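Local structure of putative glycosyl hydrolase (Bacteroides thetaiotaomicron VPI-5482, 3K11) at residues 156-159 with 165-168; 169-174 with 215-220; 90-95 with 151-156; 78-83 with 112-117; 175-180 with 208-213. The protein is of unestablished function but probably hydrolyses glycosidic bonds, as a likely member of the family 88 glycoside hydrolases. All coordinates share one frame; numbering follows the deposited sequence.

Contacts 1, 2 and 5 run along helix 167-180, from the turn that leads into it to its last turns; contacts 2 and 5 both join it to helix 202-217. Helix 148-160 links contacts 1 and 3, which share K156, while contacts 3 and 4 both use helix 82-98. Contacts 3, 4 and 5 are buried and held by aliphatic or aromatic packing, with a backbone carbonyl also touched in contact 3, whose centre lies about 11 Å from the centre of the chain, the nearest of the five. Contacts 1 and 2 are only partly buried and pair aliphatic packing with a polar cluster: R158 and D167 of contact 1 meet the hydroxyl of Y217 from contact 2.

Contact 1 of 5, residues 156-159 with 165-168; sequences KLRL and PVDG. With EDO (1,2-ethanediol), chain P.
R158 and V166 close the α-hairpin formed by helix 148-160 and helix 167-180, two consecutive helices of what is, by family, an (α/α)6 toroid. The fit is aliphatic: R158 CD lies 3.7 Å from V166 CG2, and R158 CB approaches the same methyl at 3.9 Å. The arginine starts with CG anti to the backbone N (chi1 -177°) and stays extended as far as NE, which carries its methylenes past the valine in the opposite direction to the valine's own side chain. V166 sits at the N-cap position of helix 167-180, and R158 thus packs against the very start of that helix.

Beyond CD the arginine becomes a clamp for the turn. NH1 is hydrogen-bonded to the carbonyl oxygens of E162 and L164, both in the connecting loop, and NE to the hydroxyl of Y217 on helix 202-217. D167 OD1 probably shares that hydroxyl, and its carboxylate plane stands 57° from the guanidinium. The two groups thus appear to be linked through the tyrosine and not by direct contact, since R158 NE and D167 OD1 remain 4.8 Å apart. Near the C-terminal end of helix 148-160, a 1,2-ethanediol molecule, probably from the crystallisation liquor, hydrogen-bonds through O2 to L159 O at 2.9 Å.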
# COMPACT_ATOMS: atom_id res chain seq x y z
N LYS A 156 -12.04 35.17 17.68
CA LYS A 156 -11.83 34.42 18.90
C LYS A 156 -11.29 35.27 20.03
O LYS A 156 -11.81 35.22 21.16
CB LYS A 156 -10.87 33.27 18.66
CG LYS A 156 -11.46 32.11 17.86
CD LYS A 156 -10.34 31.19 17.46
CE LYS A 156 -10.82 29.89 16.82
NZ LYS A 156 -9.67 29.02 16.41
N LEU A 157 -10.29 36.09 19.75
CA LEU A 157 -9.73 36.91 20.82
C LEU A 157 -10.63 38.08 21.20
O LEU A 157 -10.78 38.40 22.38
CB LEU A 157 -8.31 37.38 20.49
CG LEU A 157 -7.52 38.00 21.66
CD1 LEU A 157 -7.43 37.02 22.84
CD2 LEU A 157 -6.10 38.36 21.20
N ARG A 158 -11.26 38.71 20.22
CA ARG A 158 -12.11 39.81 20.55
C ARG A 158 -13.29 39.38 21.41
O ARG A 158 -13.75 40.13 22.28
CB ARG A 158 -12.60 40.55 19.31
CG ARG A 158 -13.44 41.76 19.67
CD ARG A 158 -13.49 42.77 18.54
NE ARG A 158 -14.67 43.58 18.74
CZ ARG A 158 -14.78 44.51 19.67
NH1 ARG A 158 -13.75 44.85 20.43
NH2 ARG A 158 -15.94 45.15 19.82
N LEU A 159 -13.81 38.19 21.18
CA LEU A 159 -14.89 37.69 22.03
C LEU A 159 -14.42 37.43 23.46
O LEU A 159 -15.23 37.40 24.36
CB LEU A 159 -15.53 36.45 21.43
CG LEU A 159 -16.38 36.73 20.17
CD1 LEU A 159 -16.75 35.41 19.47
CD2 LEU A 159 -17.64 37.55 20.46
N PRO A 165 -9.25 46.21 19.53
CA PRO A 165 -9.91 47.03 18.52
C PRO A 165 -9.83 46.50 17.08
O PRO A 165 -9.50 47.25 16.15
CB PRO A 165 -9.22 48.39 18.71
CG PRO A 165 -7.84 48.00 19.00
CD PRO A 165 -7.91 46.74 19.84
N VAL A 166 -10.25 45.26 16.89
CA VAL A 166 -10.14 44.58 15.60
C VAL A 166 -11.46 44.47 14.82
O VAL A 166 -11.52 43.82 13.76
CB VAL A 166 -9.50 43.18 15.76
CG1 VAL A 166 -8.03 43.29 16.14
CG2 VAL A 166 -10.29 42.29 16.71
N ASP A 167 -12.51 45.17 15.26
CA ASP A 167 -13.78 45.05 14.54
C ASP A 167 -13.67 45.53 13.11
O ASP A 167 -14.23 44.92 12.22
CB ASP A 167 -14.91 45.80 15.23
CG ASP A 167 -16.25 45.54 14.53
OD1 ASP A 167 -16.72 44.38 14.53
OD2 ASP A 167 -16.81 46.48 13.92
N GLY A 168 -12.93 46.61 12.86
CA GLY A 168 -12.82 47.10 11.48
C GLY A 168 -12.16 46.06 10.58
O GLY A 168 -12.63 45.79 9.45
C1 EDO P . -14.76 40.73 27.62
O1 EDO P . -14.19 41.91 27.09
C2 EDO P . -15.72 40.20 26.58
O2 EDO P . -15.76 38.79 26.81

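Contact 2 of 5, residues 169-174 with 215-220; sequences LIQNYF and SRYDKE
The phenol ring of Y217 reaches from the last turn of helix 202-217 toward helix 167-180 and is met by I170 and Q171 in quite different ways. I170 comes from the opposite direction and lays CG2 over one face of the ring, 4.0 Å from Y217 CE2. Its other branch, extended from CB, brings I170 CD1 to the hydroxyl end of the ring, where it lies 3.7 Å from Y217 CE1. The isoleucine thus spans the ring from one side to the other, with both methyls in use.

Q171 approaches the rim instead. Its chain is folded back at chi2 (-62°), which swings the amide round until NE2 lies in the plane of the ring, at its edge, 3.7 Å from Y217 CE2. The amide plane is turned 39° from that of the ring, and NE2 is hydrogen-bonded to D167 OD1, the same oxygen that probably bonds the Y217 hydroxyl; this bond fixes the amide beside the tyrosine.

A phenylalanine in place of Y217 could keep the packing under I170 but would probably leave D167 OD1 and R158 NE without the hydroxyl they share. M214 of helix 202-217 also touches I170, adding to the apolar side of the contact. A mixed seam of this kind, apolar within and polar at its margin, joins two helices of the helical toroid expected for family 88.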
# COMPACT_ATOMS: atom_id res chain seq x y z
N LEU A 169 -11.12 45.41 11.09
CA LEU A 169 -10.44 44.38 10.30
C LEU A 169 -11.33 43.17 10.07
O LEU A 169 -11.37 42.63 8.98
CB LEU A 169 -9.12 43.95 10.97
CG LEU A 169 -8.03 45.04 11.02
CD1 LEU A 169 -6.98 44.70 12.04
CD2 LEU A 169 -7.42 45.13 9.64
N ILE A 170 -12.02 42.74 11.13
CA ILE A 170 -12.96 41.61 11.05
C ILE A 170 -14.05 41.92 10.03
O ILE A 170 -14.35 41.10 9.16
CB ILE A 170 -13.61 41.28 12.42
CG1 ILE A 170 -12.60 40.69 13.39
CG2 ILE A 170 -14.83 40.37 12.26
CD1 ILE A 170 -13.11 40.64 14.84
N GLN A 171 -14.65 43.09 10.10
CA GLN A 171 -15.74 43.39 9.14
C GLN A 171 -15.24 43.40 7.70
O GLN A 171 -15.92 42.90 6.79
CB GLN A 171 -16.43 44.72 9.46
CG GLN A 171 -17.11 44.78 10.86
CD GLN A 171 -18.21 43.79 11.04
OE1 GLN A 171 -18.83 43.35 10.07
NE2 GLN A 171 -18.46 43.39 12.29
N ASN A 172 -14.04 43.93 7.49
CA ASN A 172 -13.47 43.99 6.14
C ASN A 172 -13.18 42.59 5.60
O ASN A 172 -13.48 42.25 4.48
CB ASN A 172 -12.18 44.80 6.17
CG ASN A 172 -11.61 45.07 4.79
OD1 ASN A 172 -12.31 45.57 3.93
ND2 ASN A 172 -10.33 44.76 4.58
N TYR A 173 -12.52 41.79 6.42
CA TYR A 173 -12.21 40.43 6.04
C TYR A 173 -13.48 39.64 5.76
O TYR A 173 -13.61 38.94 4.73
CB TYR A 173 -11.47 39.76 7.17
CG TYR A 173 -9.96 40.00 7.26
CD1 TYR A 173 -9.15 40.03 6.13
CD2 TYR A 173 -9.35 40.08 8.50
CE1 TYR A 173 -7.76 40.18 6.25
CE2 TYR A 173 -8.00 40.24 8.63
CZ TYR A 173 -7.20 40.30 7.51
OH TYR A 173 -5.83 40.40 7.67
N PHE A 174 -14.43 39.74 6.66
CA PHE A 174 -15.65 38.92 6.52
C PHE A 174 -16.55 39.40 5.39
O PHE A 174 -17.17 38.60 4.72
CB PHE A 174 -16.47 38.87 7.80
CG PHE A 174 -17.39 37.69 7.83
CD1 PHE A 174 -16.88 36.43 8.01
CD2 PHE A 174 -18.73 37.84 7.55
CE1 PHE A 174 -17.70 35.34 7.98
CE2 PHE A 174 -19.57 36.75 7.55
CZ PHE A 174 -19.06 35.49 7.76
N SER A 215 -20.77 33.46 13.54
CA SER A 215 -22.06 33.16 14.18
C SER A 215 -22.04 33.53 15.66
O SER A 215 -23.09 33.80 16.22
CB SER A 215 -22.46 31.68 14.01
OG SER A 215 -21.83 30.85 14.97
N ARG A 216 -20.86 33.54 16.28
CA ARG A 216 -20.68 33.91 17.68
C ARG A 216 -20.51 35.41 17.85
O ARG A 216 -20.82 35.98 18.92
CB ARG A 216 -19.43 33.22 18.26
CG ARG A 216 -19.41 31.71 18.19
CD ARG A 216 -18.11 31.15 18.73
NE ARG A 216 -17.97 31.50 20.14
CZ ARG A 216 -16.85 31.93 20.75
NH1 ARG A 216 -15.67 32.10 20.11
NH2 ARG A 216 -16.91 32.20 22.05
N TYR A 217 -20.03 36.07 16.80
CA TYR A 217 -19.65 37.49 16.87
C TYR A 217 -20.77 38.43 16.49
O TYR A 217 -20.88 39.53 17.05
CB TYR A 217 -18.48 37.72 15.93
CG TYR A 217 -17.81 39.07 16.01
CD1 TYR A 217 -16.81 39.32 16.93
CD2 TYR A 217 -18.11 40.06 15.10
CE1 TYR A 217 -16.16 40.52 16.99
CE2 TYR A 217 -17.48 41.25 15.12
CZ TYR A 217 -16.52 41.51 16.09
OH TYR A 217 -15.87 42.73 16.10
N ASP A 218 -21.58 38.02 15.53
CA ASP A 218 -22.74 38.79 15.11
C ASP A 218 -24.01 38.08 15.64
O ASP A 218 -24.52 37.15 15.05
CB ASP A 218 -22.70 38.94 13.59
CG ASP A 218 -23.85 39.75 13.04
OD1 ASP A 218 -24.77 40.05 13.82
OD2 ASP A 218 -23.82 40.05 11.83
N LYS A 219 -24.49 38.55 16.78
CA LYS A 219 -25.67 38.01 17.48
C LYS A 219 -26.89 37.86 16.56
O LYS A 219 -27.58 36.80 16.52
CB LYS A 219 -26.02 38.95 18.64
N GLU A 220 -27.10 38.89 15.76
CA GLU A 220 -28.19 38.93 14.79
C GLU A 220 -28.16 37.84 13.73
O GLU A 220 -29.20 37.48 13.23
CB GLU A 220 -28.20 40.25 14.01
CG GLU A 220 -28.23 41.55 14.83
CD GLU A 220 -29.49 41.69 15.66
OE1 GLU A 220 -29.68 40.92 16.63
OE2 GLU A 220 -30.29 42.60 15.33

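Contact 3 of 5, residues 90-95 with 151-156; sequences ALIAAA and CTAMIK
The delta methyl of I92 is the group of segment 90-95 that touches segment 151-156, where helix 82-98 meets helix 148-160. I92 CD1 rests 3.5 Å from A153 O, a van der Waals contact with a backbone carbonyl, and lies 4.1 Å from K156 CB; A153 CB is a looser neighbour, 4.4 Å from I92 CD1. The methyl thus settles between A153 and K156, about one turn apart. With CG1 anti to the carbonyl carbon (chi1 -68°) and chi2 near 162°, the isoleucine is stretched out straight at its partner, which lets it bridge backbones whose CA atoms, at I92 and A153, are 8.0 Å apart.

Both helices belong to the predominantly helical body of the protein, consistent with the (α/α)6 toroid of family 88, and this interface is buried. Next outward, L157 adds a further touch to I92. K156 crosses the isoleucine obliquely and runs on, extended beyond CG, to hydrogen-bond through NZ with S89 OG on helix 82-98 and to form a salt bridge with E277 of helix 265-281. On the far side of helix 82-98, A90 and A93 lie against W405 of helix 400-416.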
# COMPACT_ATOMS: atom_id res chain seq x y z
N ALA A 90 -3.56 29.06 17.47
CA ALA A 90 -2.76 28.16 18.31
C ALA A 90 -2.38 28.77 19.65
O ALA A 90 -2.49 28.12 20.72
CB ALA A 90 -1.50 27.75 17.56
N LEU A 91 -1.91 30.01 19.60
CA LEU A 91 -1.46 30.70 20.82
C LEU A 91 -2.60 31.09 21.75
O LEU A 91 -2.44 31.07 22.99
CB LEU A 91 -0.62 31.93 20.43
CG LEU A 91 0.76 31.57 19.85
CD1 LEU A 91 1.43 32.82 19.22
CD2 LEU A 91 1.68 30.86 20.91
N ILE A 92 -3.76 31.43 21.18
CA ILE A 92 -4.95 31.64 22.00
C ILE A 92 -5.25 30.35 22.76
O ILE A 92 -5.51 30.34 23.96
CB ILE A 92 -6.15 32.07 21.13
CG1 ILE A 92 -5.94 33.47 20.56
CG2 ILE A 92 -7.50 32.02 21.93
CD1 ILE A 92 -6.86 33.78 19.37
N ALA A 93 -5.17 29.22 22.05
CA ALA A 93 -5.43 27.95 22.69
C ALA A 93 -4.37 27.60 23.71
O ALA A 93 -4.69 27.11 24.81
CB ALA A 93 -5.55 26.82 21.64
N ALA A 94 -3.10 27.84 23.37
CA ALA A 94 -2.00 27.53 24.28
C ALA A 94 -2.11 28.33 25.59
O ALA A 94 -1.81 27.80 26.68
CB ALA A 94 -0.66 27.74 23.62
N ALA A 95 -2.55 29.59 25.51
CA ALA A 95 -2.69 30.39 26.73
C ALA A 95 -3.69 29.70 27.64
O ALA A 95 -3.53 29.72 28.84
CB ALA A 95 -3.17 31.83 26.43
N CYS A 151 -8.93 36.32 10.26
CA CYS A 151 -10.24 36.79 10.74
C CYS A 151 -10.75 35.89 11.87
O CYS A 151 -11.22 36.38 12.90
CB CYS A 151 -11.24 36.77 9.58
SG CYS A 151 -12.77 37.66 10.02
N THR A 152 -10.63 34.57 11.69
CA THR A 152 -11.08 33.61 12.69
C THR A 152 -10.42 33.88 14.04
O THR A 152 -11.10 33.94 15.07
CB THR A 152 -10.80 32.19 12.22
OG1 THR A 152 -11.56 31.95 11.01
CG2 THR A 152 -11.17 31.11 13.26
N ALA A 153 -9.10 33.99 14.04
CA ALA A 153 -8.36 34.27 15.29
C ALA A 153 -8.74 35.61 15.93
O ALA A 153 -8.81 35.71 17.17
CB ALA A 153 -6.87 34.21 15.04
N MSE A 154 -8.97 36.64 15.11
CA MSE A 154 -9.35 37.96 15.62
C MSE A 154 -10.71 37.91 16.29
O MSE A 154 -10.90 38.51 17.33
CB MSE A 154 -9.37 38.99 14.50
CG MSE A 154 -7.97 39.38 14.06
SE MSE A 154 -8.07 40.72 12.63
CE MSE A 154 -6.18 41.06 12.49
N ILE A 155 -11.67 37.20 15.68
CA ILE A 155 -12.98 36.98 16.32
C ILE A 155 -12.82 36.25 17.67
O ILE A 155 -13.31 36.71 18.70
CB ILE A 155 -13.91 36.19 15.41
CG1 ILE A 155 -14.32 37.04 14.19
CG2 ILE A 155 -15.17 35.76 16.17
CD1 ILE A 155 -14.83 36.13 12.96
N LYS A 156 -12.04 35.17 17.68
CA LYS A 156 -11.83 34.42 18.90
C LYS A 156 -11.29 35.27 20.03
O LYS A 156 -11.81 35.22 21.16
CB LYS A 156 -10.87 33.27 18.66
CG LYS A 156 -11.46 32.11 17.86
CD LYS A 156 -10.34 31.19 17.46
CE LYS A 156 -10.82 29.89 16.82
NZ LYS A 156 -9.67 29.02 16.41

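Contact 4 of 5, residues 78-83 with 112-117; sequences RLASYE and RFLAEV
L79 and F113 are brought together by their first torsions: the leucine places CG anti to its carbonyl carbon (chi1 -72°), whereas the phenylalanine turns CG away from its backbone N (chi1 167°). Chi2 of L79, close to 175°, then stretches CD1 forward to the ring, where it lies 4.0 Å from F113 CE2 and 4.1 Å from F113 CD2. The two side chains cross at about a right angle. V117, one turn further along helix 101-128, sets CG2 above one face of the ring, 4.2 Å from its plane and offset toward the rim.

L114 fills in beside them with looser contacts. Its CD2 is 4.4 Å from L79 CD1, and its CD1 is equally far from A80 CB, so the forked leucine tip straddles two consecutive residues. I138 of helix 133-139 touches both A80 and L114, and V51 lies against F113, which encloses the apolar cluster further.

The segment 78-83 is the lead-in to helix 82-98. S81 occupies the N-cap position, its OG bonded to W84 N, and L79 O accepts a hydrogen bond from Y88 OH inside that helix. R78 points elsewhere and has two conformers, so its weak salt bridge to E83 and its pairing with D8 of the second subunit are tentative. The lead-in to a capped helix, packed through L79 and A80 on L114 and F113 of the following helix, is plain hydrophobic packing within the helical toroid expected of this family.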
# COMPACT_ATOMS: atom_id res chain seq x y z
N ARG A 78 5.53 36.32 7.86
CA ARG A 78 4.56 37.42 7.64
C ARG A 78 3.52 37.38 8.74
O ARG A 78 3.10 36.30 9.16
CB ARG A 78 3.89 37.29 6.25
CG ARG A 78 4.82 37.54 5.07
CD ARG A 78 4.34 36.98 3.71
NE ARG A 78 4.37 35.50 3.72
CZ ARG A 78 3.36 34.68 3.39
NH1 ARG A 78 2.19 35.14 2.94
NH2 ARG A 78 3.54 33.37 3.50
N LEU A 79 3.15 38.55 9.25
CA LEU A 79 2.17 38.66 10.34
C LEU A 79 0.73 38.33 10.00
O LEU A 79 -0.04 37.98 10.90
CB LEU A 79 2.18 40.08 10.93
CG LEU A 79 3.37 40.53 11.79
CD1 LEU A 79 3.28 42.04 12.21
CD2 LEU A 79 3.43 39.70 13.06
N ALA A 80 0.34 38.48 8.74
CA ALA A 80 -1.07 38.32 8.37
C ALA A 80 -1.27 37.37 7.23
O ALA A 80 -2.29 37.45 6.53
CB ALA A 80 -1.70 39.63 8.08
N SER A 81 -0.37 36.39 7.11
CA SER A 81 -0.57 35.34 6.15
C SER A 81 -1.58 34.34 6.77
O SER A 81 -1.84 34.37 7.97
CB SER A 81 0.74 34.62 5.96
OG SER A 81 1.12 34.02 7.18
N TYR A 82 -2.14 33.44 5.97
CA TYR A 82 -3.06 32.47 6.58
C TYR A 82 -2.31 31.56 7.53
O TYR A 82 -2.86 31.16 8.55
CB TYR A 82 -3.81 31.67 5.51
CG TYR A 82 -3.03 30.63 4.75
CD1 TYR A 82 -2.87 29.35 5.29
CD2 TYR A 82 -2.58 30.85 3.49
CE1 TYR A 82 -2.21 28.38 4.60
CE2 TYR A 82 -1.92 29.87 2.80
CZ TYR A 82 -1.72 28.64 3.37
OH TYR A 82 -1.11 27.60 2.67
N GLU A 83 -1.04 31.29 7.22
CA GLU A 83 -0.18 30.50 8.12
C GLU A 83 -0.13 31.12 9.50
O GLU A 83 -0.21 30.43 10.52
CB GLU A 83 1.22 30.30 7.55
CG GLU A 83 1.30 29.62 6.20
CD GLU A 83 1.43 30.60 5.05
OE1 GLU A 83 0.58 31.47 4.90
OE2 GLU A 83 2.39 30.46 4.27
N ARG A 112 -3.22 44.34 17.93
CA ARG A 112 -3.37 45.76 18.23
C ARG A 112 -2.50 46.61 17.28
O ARG A 112 -2.90 47.69 16.88
CB ARG A 112 -3.04 46.06 19.69
CG ARG A 112 -4.11 45.52 20.61
CD ARG A 112 -3.74 45.61 22.06
NE ARG A 112 -4.78 44.94 22.83
CZ ARG A 112 -5.91 45.51 23.24
NH1 ARG A 112 -6.16 46.78 23.01
NH2 ARG A 112 -6.80 44.80 23.89
N PHE A 113 -1.32 46.09 16.92
CA PHE A 113 -0.40 46.75 16.03
C PHE A 113 -1.03 46.82 14.64
O PHE A 113 -1.04 47.87 14.02
CB PHE A 113 0.92 45.98 15.96
CG PHE A 113 1.82 46.40 14.82
CD1 PHE A 113 2.46 47.64 14.86
CD2 PHE A 113 2.03 45.58 13.73
CE1 PHE A 113 3.29 48.04 13.82
CE2 PHE A 113 2.85 45.96 12.69
CZ PHE A 113 3.49 47.20 12.73
N LEU A 114 -1.54 45.71 14.15
CA LEU A 114 -2.18 45.72 12.83
C LEU A 114 -3.39 46.67 12.80
O LEU A 114 -3.59 47.39 11.82
CB LEU A 114 -2.58 44.32 12.41
CG LEU A 114 -1.43 43.35 12.10
CD1 LEU A 114 -2.01 41.96 11.80
CD2 LEU A 114 -0.55 43.86 10.94
N ALA A 115 -4.20 46.64 13.86
CA ALA A 115 -5.37 47.57 13.98
C ALA A 115 -4.94 49.03 13.97
O ALA A 115 -5.60 49.91 13.39
CB ALA A 115 -6.18 47.27 15.26
N GLU A 116 -3.83 49.31 14.65
CA GLU A 116 -3.33 50.65 14.73
C GLU A 116 -2.83 51.14 13.39
O GLU A 116 -3.13 52.25 13.00
CB GLU A 116 -2.18 50.70 15.72
CG GLU A 116 -1.61 52.08 15.89
CD GLU A 116 -0.41 52.08 16.79
OE1 GLU A 116 0.17 50.98 17.04
OE2 GLU A 116 -0.04 53.18 17.21
N VAL A 117 -2.03 50.32 12.70
CA VAL A 117 -1.36 50.82 11.49
C VAL A 117 -2.18 50.70 10.22
O VAL A 117 -1.97 51.48 9.29
CB VAL A 117 0.07 50.18 11.29
CG1 VAL A 117 0.97 50.47 12.51
CG2 VAL A 117 -0.00 48.72 10.95

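Contact 5 of 5, residues 175-180 with 208-213; sequences DFIINK and IPAVAQ
D175 OD1 receives the side-chain amide of N179 at 2.7 Å from N179 ND2, a bond between residues one turn apart on the outward side of helix 167-180. The geometry is good: the N-H...O angle is 164°, and the oxygen lies nearly in the amide plane. The other carboxylate oxygen, OD2, has K180 NZ at a long salt-bridge distance of 3.9 Å. Residues 176-180 form a wider pi-type turn toward the end of this helix.

I177 and I178 face helix 202-217 instead. The closest meeting is I177 CD1 with A210 CB, 3.8 Å apart, where the small alanine lets the isoleucine come in near the backbone. I177 CG2 touches V211 CG2 at 4.3 Å, and that valine methyl is also reached by I178 CD1, at 4.0 Å. Here the side chains of I178 and V211 cross at about a right angle. I178 holds a chi1 of -147°, away from the staggered positions, which may reflect some torsional strain.

The local helix axes pass 10.7 Å apart at a crossing angle of -100°. Helix 202-217 is kinked at P209 and A210, where the backbone nitrogens make no bond to the preceding turn. Around the pair, T152 of helix 148-160 covers A210, A229 of helix 222-240 lies against V211, and L144 and F189 from loops enclose I177.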
# COMPACT_ATOMS: atom_id res chain seq x y z
N ASP A 175 -16.59 40.69 5.15
CA ASP A 175 -17.33 41.17 3.99
C ASP A 175 -16.77 40.51 2.73
O ASP A 175 -17.52 40.05 1.85
CB ASP A 175 -17.19 42.67 3.85
CG ASP A 175 -17.93 43.22 2.60
OD1 ASP A 175 -19.07 42.86 2.34
OD2 ASP A 175 -17.35 44.05 1.91
N PHE A 176 -15.44 40.46 2.62
CA PHE A 176 -14.84 39.72 1.48
C PHE A 176 -15.29 38.25 1.43
O PHE A 176 -15.70 37.74 0.38
CB PHE A 176 -13.31 39.78 1.43
CG PHE A 176 -12.77 38.88 0.36
CD1 PHE A 176 -12.74 39.30 -0.95
CD2 PHE A 176 -12.41 37.59 0.66
CE1 PHE A 176 -12.32 38.43 -1.93
CE2 PHE A 176 -12.03 36.72 -0.35
CZ PHE A 176 -12.03 37.15 -1.62
N ILE A 177 -15.12 37.55 2.53
CA ILE A 177 -15.43 36.12 2.58
C ILE A 177 -16.86 35.86 2.16
O ILE A 177 -17.12 35.02 1.27
CB ILE A 177 -15.17 35.56 4.01
CG1 ILE A 177 -13.66 35.60 4.32
CG2 ILE A 177 -15.71 34.10 4.20
CD1 ILE A 177 -13.35 35.43 5.79
N ILE A 178 -17.79 36.57 2.79
CA ILE A 178 -19.20 36.20 2.67
C ILE A 178 -19.88 36.78 1.46
O ILE A 178 -20.83 36.17 0.94
CB ILE A 178 -19.99 36.49 3.99
CG1 ILE A 178 -21.09 35.45 4.18
CG2 ILE A 178 -20.46 37.97 4.03
CD1 ILE A 178 -20.59 34.05 4.53
N ASN A 179 -19.41 37.93 0.99
CA ASN A 179 -20.01 38.61 -0.13
C ASN A 179 -19.23 38.68 -1.44
O ASN A 179 -19.83 38.86 -2.48
CB ASN A 179 -20.31 40.05 0.28
CG ASN A 179 -21.32 40.15 1.40
OD1 ASN A 179 -22.32 39.48 1.37
ND2 ASN A 179 -21.08 41.02 2.36
N LYS A 180 -17.91 38.61 -1.39
CA LYS A 180 -17.09 38.78 -2.57
C LYS A 180 -16.41 37.53 -3.12
O LYS A 180 -16.22 37.40 -4.32
CB LYS A 180 -16.05 39.82 -2.27
CG LYS A 180 -16.69 41.18 -1.95
CD LYS A 180 -15.62 42.23 -1.82
CE LYS A 180 -16.22 43.61 -1.48
NZ LYS A 180 -15.15 44.66 -1.27
N ILE A 208 -14.49 28.08 6.32
CA ILE A 208 -15.57 27.63 7.24
C ILE A 208 -15.41 28.12 8.68
O ILE A 208 -16.36 28.65 9.22
CB ILE A 208 -15.83 26.12 7.13
CG1 ILE A 208 -16.23 25.81 5.68
CG2 ILE A 208 -16.86 25.64 8.16
CD1 ILE A 208 -16.30 24.27 5.37
N PRO A 209 -14.18 28.04 9.26
CA PRO A 209 -14.03 28.55 10.63
C PRO A 209 -14.43 30.00 10.82
O PRO A 209 -15.03 30.35 11.86
CB PRO A 209 -12.55 28.31 10.93
CG PRO A 209 -12.22 27.08 10.08
CD PRO A 209 -12.92 27.45 8.79
N ALA A 210 -14.13 30.86 9.85
CA ALA A 210 -14.51 32.27 9.93
C ALA A 210 -16.03 32.42 10.01
O ALA A 210 -16.55 33.25 10.78
CB ALA A 210 -13.98 33.02 8.71
N VAL A 211 -16.73 31.68 9.16
CA VAL A 211 -18.19 31.71 9.14
C VAL A 211 -18.72 31.18 10.47
O VAL A 211 -19.58 31.80 11.07
CB VAL A 211 -18.78 30.96 7.91
CG1 VAL A 211 -20.33 31.00 7.95
CG2 VAL A 211 -18.24 31.56 6.58
N ALA A 212 -18.21 30.04 10.95
CA ALA A 212 -18.59 29.51 12.26
C ALA A 212 -18.36 30.52 13.41
O ALA A 212 -19.24 30.74 14.25
CB ALA A 212 -17.86 28.14 12.54
N GLN A 213 -17.21 31.18 13.42
CA GLN A 213 -16.93 32.16 14.46
C GLN A 213 -17.79 33.40 14.34
O GLN A 213 -18.20 33.97 15.36
CB GLN A 213 -15.43 32.52 14.48
CG GLN A 213 -14.56 31.40 15.09
CD GLN A 213 -14.79 31.21 16.56
OE1 GLN A 213 -15.09 32.15 17.28
NE2 GLN A 213 -14.67 29.97 17.02